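Local coordinates for acyl-CoA dehydrogenase (Bacillus anthracis, PDB 3OWA), which probably oxidises acyl-CoA thioesters to their enoyl-CoA products, using a bound FAD as electron acceptor, at residues A[121-134]-A[250-264]. Sequence-based numbering, arbitrary orientation.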
loop_
_atom_site.group_PDB
_atom_site.type_symbol
_atom_site.label_atom_id
_atom_site.label_comp_id
_atom_site.label_asym_id
_atom_site.label_seq_id
_atom_site.Cartn_x
_atom_site.Cartn_y
_atom_site.Cartn_z
ATOM N N ILE A 121 19.330 -14.911 -11.678
ATOM C CA ILE A 121 20.492 -14.615 -10.852
ATOM C C ILE A 121 21.330 -15.890 -10.578
ATOM O O ILE A 121 22.530 -15.797 -10.399
ATOM C CB ILE A 121 20.076 -13.917 -9.552
ATOM C CG1 ILE A 121 19.050 -14.768 -8.765
ATOM C CG2 ILE A 121 19.519 -12.543 -9.877
ATOM C CD1 ILE A 121 18.625 -14.155 -7.398
ATOM N N GLY A 122 20.706 -17.067 -10.572
ATOM C CA GLY A 122 21.412 -18.304 -10.288
ATOM C C GLY A 122 22.248 -18.830 -11.461
ATOM O O GLY A 122 23.393 -19.217 -11.269
ATOM N N SER A 123 21.683 -18.843 -12.670
ATOM C CA SER A 123 22.350 -19.457 -13.823
ATOM C C SER A 123 23.165 -18.455 -14.627
ATOM O O SER A 123 24.266 -18.791 -15.101
ATOM C CB SER A 123 21.342 -20.118 -14.778
ATOM O OG SER A 123 20.806 -21.319 -14.218
ATOM N N LEU A 124 22.629 -17.247 -14.790
ATOM C CA LEU A 124 23.248 -16.229 -15.649
ATOM C C LEU A 124 24.674 -15.826 -15.251
ATOM O O LEU A 124 25.448 -15.455 -16.114
ATOM C CB LEU A 124 22.376 -14.979 -15.777
ATOM C CG LEU A 124 21.095 -15.158 -16.592
ATOM C CD1 LEU A 124 20.312 -13.853 -16.647
ATOM C CD2 LEU A 124 21.374 -15.704 -18.007
ATOM N N PRO A 125 25.035 -15.887 -13.966
ATOM C CA PRO A 125 26.467 -15.592 -13.715
ATOM C C PRO A 125 27.422 -16.535 -14.454
ATOM O O PRO A 125 28.501 -16.120 -14.846
ATOM C CB PRO A 125 26.606 -15.757 -12.210
ATOM C CG PRO A 125 25.200 -15.388 -11.701
ATOM C CD PRO A 125 24.245 -15.911 -12.718
ATOM N N ILE A 126 27.011 -17.781 -14.657
ATOM C CA ILE A 126 27.824 -18.765 -15.391
ATOM C C ILE A 126 27.685 -18.519 -16.891
ATOM O O ILE A 126 28.677 -18.544 -17.622
ATOM C CB ILE A 126 27.465 -20.230 -14.998
ATOM C CG1 ILE A 126 27.754 -20.449 -13.495
ATOM C CG2 ILE A 126 28.278 -21.239 -15.842
ATOM C CD1 ILE A 126 27.291 -21.821 -12.939
ATOM N N VAL A 127 26.460 -18.281 -17.347
ATOM C CA VAL A 127 26.228 -17.919 -18.743
ATOM C C VAL A 127 27.077 -16.709 -19.178
ATOM O O VAL A 127 27.721 -16.736 -20.233
ATOM C CB VAL A 127 24.715 -17.645 -19.047
ATOM C CG1 VAL A 127 24.530 -17.160 -20.511
ATOM C CG2 VAL A 127 23.854 -18.902 -18.782
ATOM N N LEU A 128 27.086 -15.664 -18.372
ATOM C CA LEU A 128 27.701 -14.407 -18.756
ATOM C C LEU A 128 29.164 -14.300 -18.384
ATOM O O LEU A 128 29.917 -13.633 -19.093
ATOM C CB LEU A 128 26.933 -13.224 -18.164
ATOM C CG LEU A 128 25.464 -13.152 -18.599
ATOM C CD1 LEU A 128 24.790 -11.960 -17.973
ATOM C CD2 LEU A 128 25.317 -13.081 -20.104
ATOM N N PHE A 129 29.569 -14.926 -17.278
ATOM C CA PHE A 129 30.930 -14.745 -16.783
ATOM C C PHE A 129 31.701 -16.022 -16.568
ATOM O O PHE A 129 32.836 -15.983 -16.124
ATOM C CB PHE A 129 30.915 -13.897 -15.512
ATOM C CG PHE A 129 30.295 -12.544 -15.719
ATOM C CD1 PHE A 129 30.996 -11.548 -16.414
ATOM C CD2 PHE A 129 29.007 -12.275 -15.274
ATOM C CE1 PHE A 129 30.436 -10.304 -16.634
ATOM C CE2 PHE A 129 28.447 -11.032 -15.483
ATOM C CZ PHE A 129 29.157 -10.038 -16.176
ATOM N N GLY A 130 31.104 -17.166 -16.888
ATOM C CA GLY A 130 31.833 -18.440 -16.747
ATOM C C GLY A 130 32.889 -18.591 -17.845
ATOM O O GLY A 130 32.701 -18.086 -18.957
ATOM N N ASN A 131 33.994 -19.282 -17.543
ATOM C CA ASN A 131 34.950 -19.638 -18.581
ATOM C C ASN A 131 34.420 -20.874 -19.289
ATOM O O ASN A 131 33.425 -21.468 -18.847
ATOM C CB ASN A 131 36.363 -19.874 -18.028
ATOM C CG ASN A 131 36.436 -21.031 -17.045
ATOM O OD1 ASN A 131 35.798 -22.070 -17.215
ATOM N ND2 ASN A 131 37.238 -20.863 -16.024
ATOM N N GLU A 132 35.097 -21.265 -20.373
ATOM C CA GLU A 132 34.616 -22.314 -21.247
ATOM C C GLU A 132 34.362 -23.594 -20.482
ATOM O O GLU A 132 33.357 -24.270 -20.709
ATOM C CB GLU A 132 35.632 -22.579 -22.369
ATOM C CG GLU A 132 35.166 -23.586 -23.431
ATOM C CD GLU A 132 33.941 -23.101 -24.239
ATOM O OE1 GLU A 132 33.565 -21.906 -24.155
ATOM O OE2 GLU A 132 33.364 -23.934 -24.969
ATOM N N GLU A 133 35.282 -23.927 -19.587
ATOM C CA GLU A 133 35.203 -25.145 -18.805
ATOM C C GLU A 133 33.998 -25.124 -17.839
ATOM O O GLU A 133 33.260 -26.096 -17.723
ATOM C CB GLU A 133 36.520 -25.333 -18.042
ATOM C CG GLU A 133 36.583 -26.571 -17.194
ATOM C CD GLU A 133 37.688 -26.516 -16.150
ATOM O OE1 GLU A 133 37.977 -25.408 -15.629
ATOM O OE2 GLU A 133 38.254 -27.594 -15.840
ATOM N N GLN A 134 33.809 -24.000 -17.160
ATOM C CA GLN A 134 32.655 -23.816 -16.267
ATOM C C GLN A 134 31.329 -23.905 -17.034
ATOM O O GLN A 134 30.419 -24.577 -16.602
ATOM C CB GLN A 134 32.788 -22.493 -15.519
ATOM C CG GLN A 134 33.973 -22.472 -14.538
ATOM C CD GLN A 134 34.329 -21.071 -14.128
ATOM O OE1 GLN A 134 34.038 -20.099 -14.851
ATOM N NE2 GLN A 134 34.953 -20.942 -12.960
ATOM N N LEU A 250 36.410 -20.528 -8.931
ATOM C CA LEU A 250 36.398 -19.066 -8.921
ATOM C C LEU A 250 35.711 -18.541 -10.206
ATOM O O LEU A 250 36.034 -18.982 -11.320
ATOM C CB LEU A 250 37.806 -18.505 -8.806
ATOM C CG LEU A 250 37.882 -16.973 -8.917
ATOM C CD1 LEU A 250 37.560 -16.328 -7.585
ATOM C CD2 LEU A 250 39.267 -16.558 -9.393
ATOM N N LEU A 251 34.738 -17.651 -10.046
ATOM C CA LEU A 251 33.991 -17.099 -11.176
ATOM C C LEU A 251 34.481 -15.677 -11.470
ATOM O O LEU A 251 34.379 -14.805 -10.622
ATOM C CB LEU A 251 32.490 -17.103 -10.845
ATOM C CG LEU A 251 31.486 -16.771 -11.932
ATOM C CD1 LEU A 251 31.459 -17.837 -13.017
ATOM C CD2 LEU A 251 30.074 -16.599 -11.287
ATOM N N GLY A 252 35.033 -15.445 -12.663
ATOM C CA GLY A 252 35.564 -14.126 -13.001
ATOM C C GLY A 252 36.925 -13.936 -12.340
ATOM O O GLY A 252 37.647 -14.906 -12.071
ATOM N N GLU A 253 37.289 -12.694 -12.065
ATOM C CA GLU A 253 38.644 -12.425 -11.565
ATOM C C GLU A 253 38.601 -12.121 -10.085
ATOM O O GLU A 253 37.609 -11.567 -9.591
ATOM C CB GLU A 253 39.281 -11.225 -12.282
ATOM C CG GLU A 253 39.394 -11.371 -13.784
ATOM C CD GLU A 253 40.314 -10.317 -14.367
ATOM O OE1 GLU A 253 41.548 -10.449 -14.202
ATOM O OE2 GLU A 253 39.807 -9.339 -14.971
ATOM N N ILE A 254 39.693 -12.467 -9.399
ATOM C CA ILE A 254 39.869 -12.142 -7.992
ATOM C C ILE A 254 39.670 -10.656 -7.721
ATOM O O ILE A 254 40.272 -9.812 -8.383
ATOM C CB ILE A 254 41.253 -12.620 -7.438
ATOM C CG1 ILE A 254 41.346 -14.157 -7.411
ATOM C CG2 ILE A 254 41.495 -12.076 -6.037
ATOM C CD1 ILE A 254 42.817 -14.658 -7.194
ATOM N N GLY A 255 38.800 -10.332 -6.753
ATOM C CA GLY A 255 38.581 -8.948 -6.378
ATOM C C GLY A 255 37.652 -8.180 -7.316
ATOM O O GLY A 255 37.399 -7.000 -7.103
ATOM N N LYS A 256 37.139 -8.840 -8.357
ATOM C CA LYS A 256 36.248 -8.177 -9.300
ATOM C C LYS A 256 34.834 -8.782 -9.246
ATOM O O LYS A 256 34.114 -8.798 -10.250
ATOM C CB LYS A 256 36.836 -8.225 -10.719
ATOM C CG LYS A 256 38.225 -7.551 -10.798
ATOM C CD LYS A 256 38.647 -7.229 -12.206
ATOM C CE LYS A 256 40.055 -6.602 -12.226
ATOM N NZ LYS A 256 40.144 -5.337 -11.409
ATOM N N GLY A 257 34.451 -9.258 -8.060
ATOM C CA GLY A 257 33.109 -9.793 -7.845
ATOM C C GLY A 257 32.029 -8.748 -8.103
ATOM O O GLY A 257 30.918 -9.112 -8.533
ATOM N N HIS A 258 32.350 -7.464 -7.881
ATOM C CA HIS A 258 31.383 -6.355 -8.086
ATOM C C HIS A 258 30.896 -6.222 -9.518
ATOM O O HIS A 258 29.727 -5.839 -9.763
ATOM C CB HIS A 258 31.904 -4.997 -7.572
ATOM C CG HIS A 258 32.997 -4.401 -8.415
ATOM N ND1 HIS A 258 34.321 -4.754 -8.269
ATOM C CD2 HIS A 258 32.956 -3.495 -9.425
ATOM C CE1 HIS A 258 35.053 -4.085 -9.148
ATOM N NE2 HIS A 258 34.248 -3.317 -9.863
ATOM N N ILE A 259 31.771 -6.547 -10.461
ATOM C CA ILE A 259 31.411 -6.498 -11.869
ATOM C C ILE A 259 30.285 -7.512 -12.189
ATOM O O ILE A 259 29.313 -7.199 -12.920
ATOM C CB ILE A 259 32.650 -6.748 -12.739
ATOM C CG1 ILE A 259 33.592 -5.540 -12.658
ATOM C CG2 ILE A 259 32.265 -7.083 -14.193
ATOM C CD1 ILE A 259 34.980 -5.809 -13.225
ATOM N N ILE A 260 30.398 -8.711 -11.625
ATOM C CA ILE A 260 29.338 -9.720 -11.777
ATOM C C ILE A 260 28.040 -9.271 -11.079
ATOM O O ILE A 260 26.947 -9.277 -11.709
ATOM C CB ILE A 260 29.799 -11.095 -11.301
ATOM C CG1 ILE A 260 31.072 -11.504 -12.074
ATOM C CG2 ILE A 260 28.630 -12.160 -11.419
ATOM C CD1 ILE A 260 31.747 -12.808 -11.513
ATOM N N ALA A 261 28.169 -8.798 -9.828
ATOM C CA ALA A 261 27.020 -8.458 -9.021
ATOM C C ALA A 261 26.227 -7.320 -9.652
ATOM O O ALA A 261 24.981 -7.336 -9.629
ATOM C CB ALA A 261 27.430 -8.094 -7.578
ATOM N N PHE A 262 26.950 -6.336 -10.194
ATOM C CA PHE A 262 26.315 -5.175 -10.791
ATOM C C PHE A 262 25.604 -5.557 -12.095
ATOM O O PHE A 262 24.473 -5.109 -12.353
ATOM C CB PHE A 262 27.313 -4.017 -11.009
ATOM C CG PHE A 262 26.944 -3.104 -12.180
ATOM C CD1 PHE A 262 26.017 -2.053 -12.016
ATOM C CD2 PHE A 262 27.520 -3.299 -13.460
ATOM C CE1 PHE A 262 25.656 -1.204 -13.114
ATOM C CE2 PHE A 262 27.176 -2.463 -14.550
ATOM C CZ PHE A 262 26.233 -1.423 -14.371
ATOM N N ASN A 263 26.247 -6.391 -12.905
ATOM C CA ASN A 263 25.648 -6.791 -14.164
ATOM C C ASN A 263 24.435 -7.681 -13.971
ATOM O O ASN A 263 23.429 -7.501 -14.666
ATOM C CB ASN A 263 26.658 -7.487 -15.063
ATOM C CG ASN A 263 27.421 -6.515 -15.918
ATOM O OD1 ASN A 263 26.925 -6.040 -16.955
ATOM N ND2 ASN A 263 28.629 -6.208 -15.494
ATOM N N ILE A 264 24.524 -8.617 -13.029
ATOM C CA ILE A 264 23.413 -9.507 -12.721
ATOM C C ILE A 264 22.173 -8.723 -12.196
ATOM O O ILE A 264 21.007 -9.026 -12.538
ATOM C CB ILE A 264 23.869 -10.592 -11.718
ATOM C CG1 ILE A 264 24.968 -11.481 -12.354
ATOM C CG2 ILE A 264 22.683 -11.434 -11.181
ATOM C CD1 ILE A 264 24.602 -12.123 -13.752
HETATM O O HOH W 1 34.914 -17.329 -14.776
#
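Ile264 and Phe129 each fit as a knob into a hole of the other segment where helix 124-129 crosses segment 257-264, the first turns of helix 257-293, at 114°. Ile264 enters the hole formed by Ile121, Leu124, Pro125 and Leu128: its CD1 lies against the proline ring, 3.9 Å from Pro125 CG, while its other branch, CG2, meets Ile121 CG2 at 3.6 Å. Phe129, in return, sits among Ile259, Ile260, Asn263 and Ile264. Ile260 CG1 lies over one face, offset toward the rim, in a CH-pi contact, 4.1 Å from the centroid of the Phe129 ring, and Asn263 CB abuts the ring edge, 3.7 Å from Phe129 CZ. The Asn263 amide is held by its own helix, with ND2 donating to Ile259 O. Leu251 swings its CG away from the backbone N (chi1 -171°), which brings CD2 to Pro125 CB and CD1 to Gly130 CA, closing the apolar layer.

Beyond Leu251 the contact turns polar and more open. Gln134 NE2 donates to Leu250 O at 2.8 Å, approaching from above that carbonyl plane, and also to Glu248 O. Its OE1 accepts from Asn131 N, and Asn131 OD1 from Gln134 N, a capping box that holds the amide beside strand 250-251. On the exposed side a water accepts from Gly252 N and lies within hydrogen-bonding distance of Phe129 O and Gln134 OE1. Tyr151 touches Ile121, Pro125 and Ile264, and the side chain of Ile121 lies about 4 Å from the bound FAD. The arrangement joins the N-terminal helical domain to the strand-to-helix passage from the middle beta domain into the C-terminal helical domain, consistent with the three-domain acyl-CoA dehydrogenase fold.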